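Local coordinates for protein aminoglycoside phosphotransferase (Mycobacterium smegmatis, PDB 6EF6) that phosphorylates (S)-1-amino-2-propanol as a kinase of the aminoacetone utilization microcompartment, at residues 109-113 against 124-128; 152-158 against 288-293. All blocks are in the same frame, centred on the assembly; numbering follows the deposited sequence. Where two conformers were deposited one is given.

Contact 1 of 2, residues 109-113 against 124-128; sequences RRVVT and RHVVH
V112 and V126 face each other as an antiparallel hydrogen-bonded pair, and their two backbone bonds are the firm centre of the contact. V112 N donates to V126 O at 2.9 Å, and V126 N returns a shorter bond of 2.7 Å to V112 O. Both valines turn the same way, V112 against Y38 and A105 and V126 against A34 of helix 28-35; compact beta-branched residues suit this buried side. R124 and T113 add a close CA-H...O contact, with T113 CA 3.2 Å from R124 O. The pairing makes a beta hairpin whose strand 112-114 is one of the two edge strands of the five-stranded antiparallel sheet, the sheet of the N-terminal lobe in kinase-like phosphotransferases. One pair further along, on the opposite face, lies the more polar and partly exposed T113-H125 pair. T113 OG1 hydrogen-bonds H125 ND1 (2.9 Å), approaching at the edge of the ring, near its plane. The threonine hydroxyl lies beside its own backbone N (chi1 -61°), alongside the imidazole, which also rests on P78 and I81. Next to it, V111 CG1 packs on H125 CB at 3.9 Å. Toward R110 the strands part: R110 O no longer reaches a backbone N-H directly, and a water joins it to H128 N, while the arginine's guanidinium leaves for a salt bridge with D86.

Contact 2 of 2, residues 152-158 against 288-293; sequences RITASLH and GYRSRR
A155 sets its methyl group squarely over one face of the Y289 ring, CB lying 3.6 Å from the ring centroid and 8° off the normal, a CH-pi contact that a small residue makes without pushing the backbones apart. Y289 leaves its helix pointing away from 152-158, but with CG anti to the backbone N (chi1 -168°) the ring sweeps back over the alanine and carries its hydroxyl to H158. There Y289 OH and H158 ND1 form a nearly straight hydrogen bond of 2.7 Å at the imidazole edge. R293 comes in extended from CG to NE and donates from NH2 to the same Y289 OH at 2.7 Å, so two partners fix the phenol. Beyond them, H158 NE2 binds D264, and R293 NH1 binds Q162. R292 instead holds CG anti to its carbonyl carbon, which sets CG against R152 CG in the conformer described; the bend at chi2 (-72°) then turns the rest of the chain and brings NH1 to a weak bond with S156 OG, at the guanidinium edge. R152 NE and R292 NH2 lie 3.9 Å apart as like charges, and D96, in a salt bridge with R292, may partly balance the latter. G288 has no side chain to hold the helices off: R152 CA comes 3.3 Å from G288 O, which also accepts a bond from S291 OG. This is close helix packing through small residues, joining helix 147-163 to the C-terminal end of helix 278-290 in the helical lobe of the kinase-like phosphotransferase fold.

In the fold
Contacts 1 and 2 belong to different lobes, their centres 31 Å apart and their nearest atoms about 15 Å, yet they follow in series, since strand 124-130 runs on in the chain to helix 147-163. Contact 1 joins chain neighbours, a local hairpin at the sheet edge, partly buried and dominated by backbone bonds with valines filling in. Contact 2 is more buried and ties together segments 130 residues apart; there the helix and the helix end with its following turn keep their backbone bonds within themselves, so side chains do the joining, through a methyl on a ring and a network of histidine, tyrosine and arginine. The side chain of V127 in contact 1 lies about 7 Å from the bound benzoic acid.

Contact 1 of 2, residues 109-113 against 124-128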
loop_
_atom_site.group_PDB
_atom_site.type_symbol
_atom_site.label_atom_id
_atom_site.label_comp_id
_atom_site.label_asym_id
_atom_site.label_seq_id
_atom_site.Cartn_x
_atom_site.Cartn_y
_atom_site.Cartn_z
ATOM N N ARG A 109 -23.927 -7.410 -7.401
ATOM C CA ARG A 109 -22.559 -7.878 -7.293
ATOM C C ARG A 109 -21.625 -6.742 -6.920
ATOM O O ARG A 109 -21.898 -5.565 -7.167
ATOM C CB ARG A 109 -22.156 -8.580 -8.578
ATOM C CG ARG A 109 -23.018 -9.860 -8.729
ATOM C CD ARG A 109 -22.855 -10.591 -10.043
ATOM N NE ARG A 109 -21.484 -10.517 -10.539
ATOM C CZ ARG A 109 -21.077 -9.741 -11.543
ATOM N NH1 ARG A 109 -19.800 -9.755 -11.905
ATOM N NH2 ARG A 109 -21.932 -8.962 -12.197
ATOM N N ARG A 110 -20.521 -7.108 -6.286
ATOM C CA ARG A 110 -19.580 -6.115 -5.796
ATOM C C ARG A 110 -18.516 -5.757 -6.813
ATOM O O ARG A 110 -18.014 -4.634 -6.794
ATOM C CB ARG A 110 -18.903 -6.645 -4.536
ATOM C CG ARG A 110 -19.883 -6.875 -3.414
ATOM C CD ARG A 110 -19.234 -7.362 -2.100
ATOM N NE ARG A 110 -18.534 -8.615 -2.293
ATOM C CZ ARG A 110 -17.759 -9.166 -1.349
ATOM N NH1 ARG A 110 -17.670 -8.602 -0.158
ATOM N NH2 ARG A 110 -17.112 -10.289 -1.613
ATOM N N VAL A 111 -18.109 -6.697 -7.654
ATOM C CA VAL A 111 -17.088 -6.463 -8.673
ATOM C C VAL A 111 -17.752 -6.539 -10.038
ATOM O O VAL A 111 -18.278 -7.591 -10.417
ATOM C CB VAL A 111 -15.956 -7.488 -8.575
ATOM C CG1 VAL A 111 -14.847 -7.127 -9.588
ATOM C CG2 VAL A 111 -15.431 -7.528 -7.124
ATOM N N VAL A 112 -17.705 -5.437 -10.786
ATOM C CA VAL A 112 -18.237 -5.381 -12.149
ATOM C C VAL A 112 -17.074 -5.583 -13.104
ATOM O O VAL A 112 -16.096 -4.835 -13.050
ATOM C CB VAL A 112 -18.919 -4.029 -12.426
ATOM C CG1 VAL A 112 -19.279 -3.894 -13.897
ATOM C CG2 VAL A 112 -20.159 -3.881 -11.558
ATOM N N THR A 113 -17.198 -6.547 -14.014
ATOM C CA THR A 113 -16.193 -6.785 -15.039
ATOM C C THR A 113 -16.741 -6.295 -16.360
ATOM O O THR A 113 -17.837 -6.701 -16.756
ATOM C CB THR A 113 -15.864 -8.276 -15.146
ATOM O OG1 THR A 113 -15.340 -8.739 -13.900
ATOM C CG2 THR A 113 -14.829 -8.528 -16.239
ATOM N N ARG A 124 -11.778 -6.023 -17.756
ATOM C CA ARG A 124 -11.318 -5.150 -16.684
ATOM C C ARG A 124 -12.321 -5.158 -15.542
ATOM O O ARG A 124 -13.536 -5.111 -15.774
ATOM C CB ARG A 124 -11.209 -3.714 -17.204
ATOM C CG ARG A 124 -10.394 -3.612 -18.482
ATOM C CD ARG A 124 -8.942 -3.851 -18.177
ATOM N NE ARG A 124 -8.467 -2.855 -17.240
ATOM C CZ ARG A 124 -8.084 -1.627 -17.577
ATOM N NH1 ARG A 124 -8.107 -1.229 -18.843
ATOM N NH2 ARG A 124 -7.668 -0.794 -16.643
ATOM N N HIS A 125 -11.808 -5.207 -14.321
ATOM C CA HIS A 125 -12.636 -5.251 -13.129
ATOM C C HIS A 125 -12.766 -3.860 -12.516
ATOM O O HIS A 125 -11.823 -3.051 -12.542
ATOM C CB HIS A 125 -12.049 -6.254 -12.125
ATOM C CG HIS A 125 -11.609 -7.534 -12.768
ATOM N ND1 HIS A 125 -12.465 -8.332 -13.500
ATOM C CD2 HIS A 125 -10.396 -8.134 -12.822
ATOM C CE1 HIS A 125 -11.796 -9.365 -13.979
ATOM N NE2 HIS A 125 -10.543 -9.277 -13.568
ATOM N N VAL A 126 -13.952 -3.586 -11.979
ATOM C CA VAL A 126 -14.309 -2.287 -11.433
ATOM C C VAL A 126 -14.992 -2.503 -10.087
ATOM O O VAL A 126 -15.782 -3.435 -9.932
ATOM C CB VAL A 126 -15.233 -1.555 -12.436
ATOM C CG1 VAL A 126 -15.597 -0.220 -11.913
ATOM C CG2 VAL A 126 -14.528 -1.431 -13.801
ATOM N N VAL A 127 -14.682 -1.657 -9.108
ATOM C CA VAL A 127 -15.409 -1.624 -7.839
ATOM C C VAL A 127 -15.856 -0.189 -7.570
ATOM O O VAL A 127 -15.103 0.760 -7.805
ATOM C CB VAL A 127 -14.583 -2.197 -6.654
ATOM C CG1 VAL A 127 -15.426 -2.191 -5.405
ATOM C CG2 VAL A 127 -14.083 -3.572 -6.965
ATOM N N HIS A 128 -17.096 -0.027 -7.114
ATOM C CA HIS A 128 -17.703 1.264 -6.805
ATOM C C HIS A 128 -17.783 1.409 -5.293
ATOM O O HIS A 128 -18.198 0.471 -4.605
ATOM C CB HIS A 128 -19.093 1.312 -7.431
ATOM C CG HIS A 128 -19.713 2.673 -7.511
ATOM N ND1 HIS A 128 -20.952 2.862 -8.084
ATOM C CD2 HIS A 128 -19.278 3.903 -7.151
ATOM C CE1 HIS A 128 -21.266 4.142 -8.055
ATOM N NE2 HIS A 128 -20.265 4.802 -7.507
HETATM O O HOH W 1 -19.043 -2.248 -7.015
#

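Contact 2 of 2, residues 152-158 against 288-293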
loop_
_atom_site.group_PDB
_atom_site.type_symbol
_atom_site.label_atom_id
_atom_site.label_comp_id
_atom_site.label_asym_id
_atom_site.label_seq_id
_atom_site.Cartn_x
_atom_site.Cartn_y
_atom_site.Cartn_z
ATOM N N ARG A 152 -1.117 4.273 14.947
ATOM C CA ARG A 152 -2.235 3.786 15.737
ATOM C C ARG A 152 -3.233 3.035 14.857
ATOM O O ARG A 152 -3.744 1.970 15.251
ATOM C CB ARG A 152 -2.889 4.986 16.404
ATOM C CG ARG A 152 -4.017 4.590 17.335
ATOM C CD ARG A 152 -4.816 5.789 17.823
ATOM N NE ARG A 152 -5.693 6.335 16.784
ATOM C CZ ARG A 152 -5.694 7.599 16.361
ATOM N NH1 ARG A 152 -4.830 8.485 16.848
ATOM N NH2 ARG A 152 -6.567 7.975 15.431
ATOM N N ILE A 153 -3.546 3.575 13.689
ATOM C CA ILE A 153 -4.493 2.912 12.775
ATOM C C ILE A 153 -3.914 1.596 12.247
ATOM O O ILE A 153 -4.632 0.566 12.167
ATOM C CB ILE A 153 -4.910 3.883 11.663
ATOM C CG1 ILE A 153 -5.751 5.000 12.279
ATOM C CG2 ILE A 153 -5.662 3.124 10.499
ATOM C CD1 ILE A 153 -6.032 6.179 11.348
ATOM N N THR A 154 -2.609 1.572 11.986
ATOM C CA THR A 154 -1.971 0.326 11.562
ATOM C C THR A 154 -2.117 -0.749 12.632
ATOM O O THR A 154 -2.444 -1.915 12.334
ATOM C CB THR A 154 -0.497 0.578 11.238
ATOM O OG1 THR A 154 -0.363 1.544 10.202
ATOM C CG2 THR A 154 0.152 -0.741 10.764
ATOM N N ALA A 155 -1.880 -0.409 13.911
ATOM C CA ALA A 155 -2.058 -1.363 14.994
ATOM C C ALA A 155 -3.473 -1.906 15.010
ATOM O O ALA A 155 -3.690 -3.087 15.273
ATOM C CB ALA A 155 -1.714 -0.701 16.324
ATOM N N SER A 156 -4.461 -1.059 14.781
ATOM C CA SER A 156 -5.835 -1.554 14.756
ATOM C C SER A 156 -6.070 -2.517 13.601
ATOM O O SER A 156 -6.838 -3.475 13.754
ATOM C CB SER A 156 -6.796 -0.392 14.612
ATOM O OG SER A 156 -6.739 0.404 15.783
ATOM N N LEU A 157 -5.462 -2.267 12.435
ATOM C CA LEU A 157 -5.563 -3.220 11.326
ATOM C C LEU A 157 -4.887 -4.528 11.670
ATOM O O LEU A 157 -5.400 -5.602 11.320
ATOM C CB LEU A 157 -4.943 -2.617 10.063
ATOM C CG LEU A 157 -5.777 -1.521 9.400
ATOM C CD1 LEU A 157 -4.966 -0.800 8.336
ATOM C CD2 LEU A 157 -7.067 -2.083 8.779
ATOM N N HIS A 158 -3.750 -4.495 12.340
ATOM C CA HIS A 158 -3.090 -5.709 12.742
ATOM C C HIS A 158 -3.925 -6.477 13.755
ATOM O O HIS A 158 -4.022 -7.719 13.699
ATOM C CB HIS A 158 -1.728 -5.396 13.319
ATOM C CG HIS A 158 -0.773 -4.875 12.315
ATOM N ND1 HIS A 158 0.493 -4.473 12.665
ATOM C CD2 HIS A 158 -0.856 -4.765 10.973
ATOM C CE1 HIS A 158 1.141 -4.083 11.589
ATOM N NE2 HIS A 158 0.354 -4.239 10.539
ATOM N N GLY A 288 2.192 5.744 18.528
ATOM C CA GLY A 288 0.795 5.543 18.137
ATOM C C GLY A 288 0.420 4.071 18.090
ATOM O O GLY A 288 -0.617 3.652 18.622
ATOM N N TYR A 289 1.298 3.255 17.514
ATOM C CA TYR A 289 1.065 1.813 17.428
ATOM C C TYR A 289 0.872 1.210 18.803
ATOM O O TYR A 289 -0.136 0.510 19.072
ATOM C CB TYR A 289 2.243 1.158 16.705
ATOM C CG TYR A 289 1.965 -0.269 16.307
ATOM C CD1 TYR A 289 2.014 -1.283 17.210
ATOM C CD2 TYR A 289 1.665 -0.588 15.003
ATOM C CE1 TYR A 289 1.771 -2.617 16.852
ATOM C CE2 TYR A 289 1.386 -1.900 14.638
ATOM C CZ TYR A 289 1.441 -2.878 15.570
ATOM O OH TYR A 289 1.187 -4.224 15.257
ATOM N N ARG A 290 1.806 1.519 19.730
ATOM C CA ARG A 290 1.766 0.913 21.048
ATOM C C ARG A 290 0.563 1.351 21.859
ATOM O O ARG A 290 0.213 0.674 22.827
ATOM C CB ARG A 290 3.073 1.235 21.802
ATOM C CG ARG A 290 4.271 0.469 21.292
ATOM C CD ARG A 290 5.560 0.812 22.071
ATOM N NE ARG A 290 6.652 -0.088 21.658
ATOM C CZ ARG A 290 7.941 0.210 21.655
ATOM N NH1 ARG A 290 8.375 1.415 21.974
ATOM N NH2 ARG A 290 8.816 -0.727 21.299
ATOM N N SER A 291 -0.109 2.438 21.494
ATOM C CA SER A 291 -1.336 2.852 22.159
ATOM C C SER A 291 -2.467 1.847 21.939
ATOM O O SER A 291 -3.428 1.846 22.722
ATOM C CB SER A 291 -1.752 4.266 21.739
ATOM O OG SER A 291 -2.459 4.297 20.507
ATOM N N ARG A 292 -2.373 1.023 20.902
ATOM C CA ARG A 292 -3.402 0.035 20.566
ATOM C C ARG A 292 -2.932 -1.404 20.605
ATOM O O ARG A 292 -3.757 -2.282 20.908
ATOM C CB ARG A 292 -3.956 0.314 19.151
ATOM C CG ARG A 292 -4.776 1.552 19.054
ATOM C CD ARG A 292 -6.128 1.408 19.733
ATOM N NE ARG A 292 -6.741 2.717 19.960
ATOM C CZ ARG A 292 -7.500 3.367 19.084
ATOM N NH1 ARG A 292 -7.768 2.851 17.891
ATOM N NH2 ARG A 292 -7.995 4.552 19.408
ATOM N N ARG A 293 -1.671 -1.690 20.356
ATOM C CA ARG A 293 -1.157 -3.057 20.259
ATOM C C ARG A 293 0.309 -3.065 20.654
ATOM O O ARG A 293 1.064 -2.162 20.312
ATOM C CB ARG A 293 -1.280 -3.628 18.852
ATOM C CG ARG A 293 -0.820 -5.130 18.666
ATOM C CD ARG A 293 -0.928 -5.638 17.220
ATOM N NE ARG A 293 -0.544 -7.041 17.077
ATOM C CZ ARG A 293 0.636 -7.490 16.639
ATOM N NH1 ARG A 293 0.851 -8.801 16.548
ATOM N NH2 ARG A 293 1.611 -6.660 16.294
#